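Local coordinates for protein intron-associated endonuclease 1 (Enterobacteria phage T4, PDB 1MK0) that probably cleaves DNA as the GIY-YIG catalytic domain of the intron-encoded homing endonuclease I-TevI, at residues A[42-56]-A[82-94]. The protein carries 1 engineered substitution. Sequence-based numbering, arbitrary orientation.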
ATOM      1  N   SER A  42       0.774   2.144   9.227  1.00  9.57           N
ATOM      2  CA  SER A  42      -0.668   2.340   9.210  1.00  9.23           C
ATOM      3  C   SER A  42      -1.355   1.544  10.301  1.00  9.44           C
ATOM      4  O   SER A  42      -1.386   0.316  10.251  1.00  9.24           O
ATOM      5  CB  SER A  42      -1.255   1.930   7.862  1.00  8.27           C
ATOM      6  OG  SER A  42      -2.667   1.838   7.959  1.00  9.57           O
ATOM      7  N   ILE A  43      -1.920   2.243  11.279  1.00  9.57           N
ATOM      8  CA  ILE A  43      -2.615   1.574  12.369  1.00 10.49           C
ATOM      9  C   ILE A  43      -3.800   0.771  11.833  1.00  9.62           C
ATOM     10  O   ILE A  43      -4.173  -0.256  12.398  1.00  8.75           O
ATOM     11  CB  ILE A  43      -3.122   2.596  13.419  1.00 10.16           C
ATOM     12  CG1 ILE A  43      -3.786   1.861  14.586  1.00 13.77           C
ATOM     13  CG2 ILE A  43      -4.108   3.561  12.775  1.00 11.82           C
ATOM     14  CD1 ILE A  43      -4.208   2.776  15.731  1.00 15.18           C
ATOM     15  N   LYS A  44      -4.382   1.231  10.728  1.00  9.28           N
ATOM     16  CA  LYS A  44      -5.526   0.546  10.148  1.00  8.52           C
ATOM     17  C   LYS A  44      -5.122  -0.788   9.543  1.00  9.60           C
ATOM     18  O   LYS A  44      -5.806  -1.795   9.735  1.00 11.22           O
ATOM     19  CB  LYS A  44      -6.197   1.440   9.102  1.00  9.57           C
ATOM     20  CG  LYS A  44      -6.651   2.772   9.684  1.00 10.98           C
ATOM     21  CD  LYS A  44      -7.585   3.527   8.750  1.00 11.15           C
ATOM     22  CE  LYS A  44      -6.902   3.929   7.465  1.00 10.19           C
ATOM     23  NZ  LYS A  44      -7.805   4.767   6.622  1.00  8.56           N
ATOM     24  N   LEU A  45      -4.007  -0.804   8.818  1.00  9.07           N
ATOM     25  CA  LEU A  45      -3.546  -2.049   8.221  1.00  7.65           C
ATOM     26  C   LEU A  45      -3.070  -2.968   9.343  1.00  8.55           C
ATOM     27  O   LEU A  45      -3.318  -4.176   9.317  1.00  9.40           O
ATOM     28  CB  LEU A  45      -2.409  -1.786   7.231  1.00  7.13           C
ATOM     29  CG  LEU A  45      -1.989  -3.007   6.404  1.00  8.92           C
ATOM     30  CD1 LEU A  45      -3.161  -3.501   5.557  1.00 10.72           C
ATOM     31  CD2 LEU A  45      -0.816  -2.633   5.524  1.00  6.61           C
ATOM     32  N   GLN A  46      -2.404  -2.386  10.335  1.00  8.85           N
ATOM     33  CA  GLN A  46      -1.909  -3.158  11.471  1.00  9.67           C
ATOM     34  C   GLN A  46      -3.060  -3.831  12.213  1.00 10.71           C
ATOM     35  O   GLN A  46      -2.961  -4.997  12.593  1.00  9.42           O
ATOM     36  CB  GLN A  46      -1.133  -2.262  12.441  1.00  9.07           C
ATOM     37  CG  GLN A  46      -0.439  -3.045  13.554  1.00 11.18           C
ATOM     38  CD  GLN A  46       0.719  -3.890  13.043  1.00 10.39           C
ATOM     39  OE1 GLN A  46       1.760  -3.362  12.648  1.00 10.61           O
ATOM     40  NE2 GLN A  46       0.539  -5.208  13.040  1.00 10.22           N
ATOM     41  N   ARG A  47      -4.148  -3.097  12.424  1.00 10.87           N
ATOM     42  CA  ARG A  47      -5.308  -3.645  13.117  1.00 11.61           C
ATOM     43  C   ARG A  47      -5.915  -4.809  12.353  1.00 11.98           C
ATOM     44  O   ARG A  47      -6.256  -5.842  12.937  1.00 12.05           O
ATOM     45  CB  ARG A  47      -6.369  -2.562  13.320  1.00 14.10           C
ATOM     46  CG  ARG A  47      -6.049  -1.597  14.440  1.00 15.62           C
ATOM     47  CD  ARG A  47      -7.090  -0.502  14.505  1.00 16.74           C
ATOM     48  NE  ARG A  47      -6.947   0.322  15.697  1.00 19.21           N
ATOM     49  CZ  ARG A  47      -7.657   1.421  15.924  1.00 19.45           C
ATOM     50  NH1 ARG A  47      -8.553   1.823  15.035  1.00 18.65           N
ATOM     51  NH2 ARG A  47      -7.476   2.112  17.043  1.00 19.44           N
ATOM     52  N   SER A  48      -6.053  -4.641  11.043  1.00 10.92           N
ATOM     53  CA  SER A  48      -6.629  -5.687  10.213  1.00  9.86           C
ATOM     54  C   SER A  48      -5.735  -6.918  10.241  1.00 10.01           C
ATOM     55  O   SER A  48      -6.217  -8.046  10.372  1.00 11.20           O
ATOM     56  CB  SER A  48      -6.781  -5.194   8.774  1.00 11.14           C
ATOM     57  OG  SER A  48      -7.379  -6.192   7.964  1.00 11.42           O
ATOM     58  N   PHE A  49      -4.431  -6.694  10.122  1.00  9.74           N
ATOM     59  CA  PHE A  49      -3.466  -7.785  10.134  1.00  9.45           C
ATOM     60  C   PHE A  49      -3.456  -8.489  11.487  1.00 10.48           C
ATOM     61  O   PHE A  49      -3.283  -9.704  11.555  1.00 10.31           O
ATOM     62  CB  PHE A  49      -2.068  -7.257   9.806  1.00 11.96           C
ATOM     63  CG  PHE A  49      -1.017  -8.325   9.741  1.00 12.36           C
ATOM     64  CD1 PHE A  49      -0.307  -8.697  10.881  1.00 12.34           C
ATOM     65  CD2 PHE A  49      -0.745  -8.972   8.541  1.00 13.35           C
ATOM     66  CE1 PHE A  49       0.659  -9.699  10.825  1.00 14.79           C
ATOM     67  CE2 PHE A  49       0.222  -9.978   8.477  1.00 14.25           C
ATOM     68  CZ  PHE A  49       0.923 -10.339   9.622  1.00 14.42           C
ATOM     69  N   ASN A  50      -3.644  -7.735  12.563  1.00 10.76           N
ATOM     70  CA  ASN A  50      -3.655  -8.351  13.887  1.00 10.56           C
ATOM     71  C   ASN A  50      -4.855  -9.280  14.030  1.00 11.59           C
ATOM     72  O   ASN A  50      -4.802 -10.270  14.759  1.00 14.17           O
ATOM     73  CB  ASN A  50      -3.700  -7.286  14.985  1.00 12.10           C
ATOM     74  CG  ASN A  50      -2.392  -6.543  15.125  1.00 11.99           C
ATOM     75  OD1 ASN A  50      -1.363  -6.966  14.596  1.00 13.54           O
ATOM     76  ND2 ASN A  50      -2.417  -5.436  15.859  1.00 16.44           N
ATOM     77  N   LYS A  51      -5.935  -8.960  13.323  1.00 12.65           N
ATOM     78  CA  LYS A  51      -7.155  -9.758  13.377  1.00 13.58           C
ATOM     79  C   LYS A  51      -7.216 -10.907  12.376  1.00 13.44           C
ATOM     80  O   LYS A  51      -7.886 -11.911  12.622  1.00 13.24           O
ATOM     81  CB  LYS A  51      -8.379  -8.869  13.145  1.00 16.11           C
ATOM     82  CG  LYS A  51      -8.687  -7.890  14.255  1.00 20.54           C
ATOM     83  CD  LYS A  51      -9.960  -7.119  13.936  1.00 24.37           C
ATOM     84  CE  LYS A  51     -10.382  -6.232  15.094  1.00 27.27           C
ATOM     85  NZ  LYS A  51     -11.623  -5.466  14.781  1.00 30.17           N
ATOM     86  N   HIS A  52      -6.518 -10.771  11.255  1.00 11.61           N
ATOM     87  CA  HIS A  52      -6.584 -11.796  10.216  1.00 11.28           C
ATOM     88  C   HIS A  52      -5.264 -12.354   9.719  1.00 11.90           C
ATOM     89  O   HIS A  52      -5.243 -13.398   9.069  1.00 10.96           O
ATOM     90  CB  HIS A  52      -7.327 -11.236   9.000  1.00 12.14           C
ATOM     91  CG  HIS A  52      -8.606 -10.537   9.336  1.00 13.65           C
ATOM     92  ND1 HIS A  52      -9.679 -11.186   9.907  1.00 14.98           N
ATOM     93  CD2 HIS A  52      -8.985  -9.248   9.174  1.00 15.55           C
ATOM     94  CE1 HIS A  52     -10.667 -10.325  10.082  1.00 16.18           C
ATOM     95  NE2 HIS A  52     -10.271  -9.142   9.645  1.00 15.05           N
ATOM     96  N   GLY A  53      -4.166 -11.669  10.003  1.00 11.29           N
ATOM     97  CA  GLY A  53      -2.898 -12.138   9.489  1.00 11.04           C
ATOM     98  C   GLY A  53      -2.887 -11.781   8.013  1.00 11.08           C
ATOM     99  O   GLY A  53      -3.646 -10.909   7.582  1.00 11.65           O
ATOM    100  N   ASN A  54      -2.065 -12.461   7.222  1.00 10.42           N
ATOM    101  CA  ASN A  54      -1.983 -12.130   5.802  1.00 10.78           C
ATOM    102  C   ASN A  54      -3.071 -12.703   4.903  1.00 10.04           C
ATOM    103  O   ASN A  54      -2.887 -13.746   4.270  1.00 11.21           O
ATOM    104  CB  ASN A  54      -0.613 -12.521   5.251  1.00 10.89           C
ATOM    105  CG  ASN A  54      -0.371 -11.979   3.849  1.00 11.67           C
ATOM    106  OD1 ASN A  54       0.712 -12.149   3.286  1.00 17.47           O
ATOM    107  ND2 ASN A  54      -1.378 -11.326   3.282  1.00  9.04           N
ATOM    108  N   VAL A  55      -4.200 -12.004   4.844  1.00 11.10           N
ATOM    109  CA  VAL A  55      -5.318 -12.394   3.995  1.00 11.20           C
ATOM    110  C   VAL A  55      -5.354 -11.404   2.832  1.00 11.54           C
ATOM    111  O   VAL A  55      -6.396 -11.187   2.219  1.00 12.41           O
ATOM    112  CB  VAL A  55      -6.665 -12.320   4.759  1.00 11.59           C
ATOM    113  CG1 VAL A  55      -6.712 -13.402   5.823  1.00 11.37           C
ATOM    114  CG2 VAL A  55      -6.835 -10.945   5.398  1.00 12.43           C
ATOM    115  N   PHE A  56      -4.200 -10.815   2.531  1.00 10.72           N
ATOM    116  CA  PHE A  56      -4.107  -9.817   1.471  1.00 10.85           C
ATOM    117  C   PHE A  56      -3.559 -10.302   0.137  1.00 10.98           C
ATOM    118  O   PHE A  56      -2.870 -11.320   0.057  1.00 12.00           O
ATOM    119  CB  PHE A  56      -3.253  -8.634   1.943  1.00 10.57           C
ATOM    120  CG  PHE A  56      -3.733  -8.015   3.221  1.00 10.56           C
ATOM    121  CD1 PHE A  56      -3.391  -8.569   4.450  1.00 10.43           C
ATOM    122  CD2 PHE A  56      -4.563  -6.899   3.198  1.00 11.38           C
ATOM    123  CE1 PHE A  56      -3.871  -8.023   5.639  1.00 10.98           C
ATOM    124  CE2 PHE A  56      -5.047  -6.346   4.383  1.00 11.59           C
ATOM    125  CZ  PHE A  56      -4.701  -6.910   5.604  1.00 10.90           C
ATOM    126  N   LEU A  82      -9.518   5.075  -5.506  1.00 13.66           N
ATOM    127  CA  LEU A  82      -9.952   3.888  -4.787  1.00 12.53           C
ATOM    128  C   LEU A  82     -10.484   4.202  -3.393  1.00 11.97           C
ATOM    129  O   LEU A  82     -10.804   3.292  -2.626  1.00 13.98           O
ATOM    130  CB  LEU A  82      -8.799   2.881  -4.701  1.00 10.58           C
ATOM    131  CG  LEU A  82      -8.177   2.499  -6.050  1.00 10.42           C
ATOM    132  CD1 LEU A  82      -7.101   1.444  -5.836  1.00 11.62           C
ATOM    133  CD2 LEU A  82      -9.254   1.971  -6.988  1.00 12.88           C
ATOM    134  N   ASN A  83     -10.579   5.492  -3.076  1.00 12.20           N
ATOM    135  CA  ASN A  83     -11.098   5.942  -1.782  1.00 12.90           C
ATOM    136  C   ASN A  83     -10.443   5.150  -0.652  1.00 12.75           C
ATOM    137  O   ASN A  83     -11.111   4.712   0.286  1.00 10.55           O
ATOM    138  CB  ASN A  83     -12.620   5.739  -1.768  1.00 15.87           C
ATOM    139  CG  ASN A  83     -13.293   6.421  -0.600  1.00 20.06           C
ATOM    140  OD1 ASN A  83     -13.012   7.581  -0.300  1.00 20.26           O
ATOM    141  ND2 ASN A  83     -14.204   5.710   0.057  1.00 23.81           N
ATOM    142  N   SER A  84      -9.123   4.998  -0.736  1.00 10.94           N
ATOM    143  CA  SER A  84      -8.376   4.209   0.239  1.00 10.69           C
ATOM    144  C   SER A  84      -8.095   4.835   1.603  1.00 10.22           C
ATOM    145  O   SER A  84      -7.433   4.221   2.437  1.00 11.78           O
ATOM    146  CB  SER A  84      -7.063   3.721  -0.388  1.00 10.20           C
ATOM    147  OG  SER A  84      -6.160   4.790  -0.608  1.00  9.68           O
ATOM    148  N   LYS A  85      -8.583   6.048   1.836  1.00 10.87           N
ATOM    149  CA  LYS A  85      -8.396   6.678   3.140  1.00 10.96           C
ATOM    150  C   LYS A  85      -9.681   6.433   3.928  1.00 12.55           C
ATOM    151  O   LYS A  85      -9.670   5.808   4.988  1.00 11.75           O
ATOM    152  CB  LYS A  85      -8.126   8.176   2.976  1.00 12.11           C
ATOM    153  CG  LYS A  85      -6.783   8.464   2.315  1.00 13.89           C
ATOM    154  CD  LYS A  85      -6.714   9.852   1.697  1.00 21.61           C
ATOM    155  CE  LYS A  85      -6.777  10.949   2.729  1.00 22.56           C
ATOM    156  NZ  LYS A  85      -6.564  12.278   2.093  1.00 24.75           N
ATOM    157  N   ILE A  86     -10.798   6.902   3.387  1.00 12.92           N
ATOM    158  CA  ILE A  86     -12.089   6.720   4.035  1.00 12.87           C
ATOM    159  C   ILE A  86     -12.487   5.244   4.090  1.00 14.31           C
ATOM    160  O   ILE A  86     -12.968   4.762   5.118  1.00 15.28           O
ATOM    161  CB  ILE A  86     -13.185   7.508   3.286  1.00 12.21           C
ATOM    162  CG1 ILE A  86     -12.915   9.006   3.417  1.00 14.81           C
ATOM    163  CG2 ILE A  86     -14.566   7.146   3.823  1.00 13.34           C
ATOM    164  CD1 ILE A  86     -13.840   9.868   2.576  1.00 15.38           C
ATOM    165  N   ASN A  87     -12.274   4.529   2.989  1.00 13.77           N
ATOM    166  CA  ASN A  87     -12.643   3.119   2.902  1.00 14.87           C
ATOM    167  C   ASN A  87     -11.454   2.192   2.673  1.00 14.29           C
ATOM    168  O   ASN A  87     -11.597   1.119   2.087  1.00 16.88           O
ATOM    169  CB  ASN A  87     -13.669   2.929   1.775  1.00 17.33           C
ATOM    170  CG  ASN A  87     -14.172   1.501   1.674  1.00 20.90           C
ATOM    171  OD1 ASN A  87     -14.645   0.929   2.655  1.00 22.81           O
ATOM    172  ND2 ASN A  87     -14.075   0.919   0.482  1.00 23.44           N
ATOM    173  N   GLY A  88     -10.283   2.598   3.144  1.00 10.57           N
ATOM    174  CA  GLY A  88      -9.105   1.774   2.957  1.00 10.28           C
ATOM    175  C   GLY A  88      -8.139   1.836   4.119  1.00  9.35           C
ATOM    176  O   GLY A  88      -8.504   2.249   5.222  1.00 10.89           O
ATOM    177  N   TYR A  89      -6.892   1.451   3.866  1.00  8.24           N
ATOM    178  CA  TYR A  89      -5.887   1.430   4.916  1.00  8.54           C
ATOM    179  C   TYR A  89      -4.898   2.591   4.928  1.00  9.19           C
ATOM    180  O   TYR A  89      -4.038   2.648   5.800  1.00  8.58           O
ATOM    181  CB  TYR A  89      -5.125   0.104   4.862  1.00  9.03           C
ATOM    182  CG  TYR A  89      -6.023  -1.095   5.047  1.00  9.08           C
ATOM    183  CD1 TYR A  89      -6.292  -1.960   3.987  1.00  9.91           C
ATOM    184  CD2 TYR A  89      -6.635  -1.348   6.275  1.00  9.14           C
ATOM    185  CE1 TYR A  89      -7.147  -3.043   4.145  1.00 10.94           C
ATOM    186  CE2 TYR A  89      -7.493  -2.431   6.442  1.00 10.61           C
ATOM    187  CZ  TYR A  89      -7.744  -3.271   5.372  1.00 12.37           C
ATOM    188  OH  TYR A  89      -8.596  -4.341   5.526  1.00 12.38           O
ATOM    189  N   ASN A  90      -5.004   3.510   3.972  1.00  8.35           N
ATOM    190  CA  ASN A  90      -4.094   4.651   3.956  1.00  7.98           C
ATOM    191  C   ASN A  90      -4.519   5.647   5.026  1.00  9.07           C
ATOM    192  O   ASN A  90      -5.707   5.927   5.177  1.00 10.14           O
ATOM    193  CB  ASN A  90      -4.098   5.333   2.588  1.00  9.40           C
ATOM    194  CG  ASN A  90      -3.423   4.496   1.528  1.00  7.98           C
ATOM    195  OD1 ASN A  90      -4.065   3.689   0.855  1.00  9.47           O
ATOM    196  ND2 ASN A  90      -2.116   4.670   1.385  1.00 10.29           N
ATOM    197  N   ILE A  91      -3.551   6.180   5.767  1.00  9.34           N
ATOM    198  CA  ILE A  91      -3.861   7.129   6.834  1.00  9.73           C
ATOM    199  C   ILE A  91      -3.658   8.586   6.440  1.00 11.03           C
ATOM    200  O   ILE A  91      -3.940   9.486   7.227  1.00 12.30           O
ATOM    201  CB  ILE A  91      -3.017   6.867   8.113  1.00 10.71           C
ATOM    202  CG1 ILE A  91      -1.531   7.050   7.808  1.00 12.96           C
ATOM    203  CG2 ILE A  91      -3.298   5.470   8.647  1.00 13.21           C
ATOM    204  CD1 ILE A  91      -0.654   7.077   9.051  1.00 15.38           C
ATOM    205  N   ALA A  92      -3.165   8.819   5.230  1.00 10.78           N
ATOM    206  CA  ALA A  92      -2.936  10.176   4.752  1.00 11.88           C
ATOM    207  C   ALA A  92      -2.575  10.132   3.278  1.00 12.06           C
ATOM    208  O   ALA A  92      -2.499   9.058   2.689  1.00 10.56           O
ATOM    209  CB  ALA A  92      -1.811  10.827   5.546  1.00 15.46           C
ATOM    210  N   ASP A  93      -2.373  11.298   2.676  1.00 13.38           N
ATOM    211  CA  ASP A  93      -1.992  11.326   1.274  1.00 14.65           C
ATOM    212  C   ASP A  93      -0.592  10.750   1.139  1.00 13.79           C
ATOM    213  O   ASP A  93       0.113  10.559   2.131  1.00 14.54           O
ATOM    214  CB  ASP A  93      -2.047  12.744   0.709  1.00 17.17           C
ATOM    215  CG  ASP A  93      -3.467  13.207   0.455  1.00 21.04           C
ATOM    216  OD1 ASP A  93      -4.319  12.351   0.128  1.00 22.64           O
ATOM    217  OD2 ASP A  93      -3.727  14.421   0.566  1.00 24.09           O
ATOM    218  N   ALA A  94      -0.196  10.481  -0.098  1.00 12.90           N
ATOM    219  CA  ALA A  94       1.095   9.870  -0.393  1.00 13.58           C
ATOM    220  C   ALA A  94       2.362  10.601   0.020  1.00 15.04           C
ATOM    221  O   ALA A  94       2.422  11.832   0.043  1.00 15.07           O
ATOM    222  CB  ALA A  94       1.166   9.546  -1.881  1.00 13.69           C
TER
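The Tyr89 ring carries the CD1 methyl of Leu45 over one face, a CH-pi contact with CD1 4.0 Å from the ring centroid, while Lys44 CB sits at its edge. Phe56 turns its own edge toward the face of Tyr89 in an offset edge-to-face pair, planes at 73°, with Phe56 CE2 3.9 Å from Tyr89 CE1. Ser48 CB comes obliquely against Tyr89 CE2, and the phenol oxygen beyond it is hydrogen-bonded to Asn10 of strand 4-10. In this GIY-YIG domain the ring thus ties the loop that follows helix 68-81 to helix 43-52 and to the central antiparallel sheet. At the N-terminus of helix 43-52, Ser42 serves as N-cap: OG, anti to its own N (chi1 167°), accepts from Leu45 N at 3.1 Å and donates to Tyr89 O at 2.7 Å, lying in the plane of that carbonyl. Ile91 CG2 packs against the same OG at 3.8 Å. Lys44, bent at chi3 (-64°), lays its chain past Tyr89 and brings NZ into the curl of the loop, where it donates to Asn90 O at 2.8 Å and to Gly88 O at 3.0 Å, each met from above the carbonyl plane; these backbone oxygens probably help stabilise the ammonium charge.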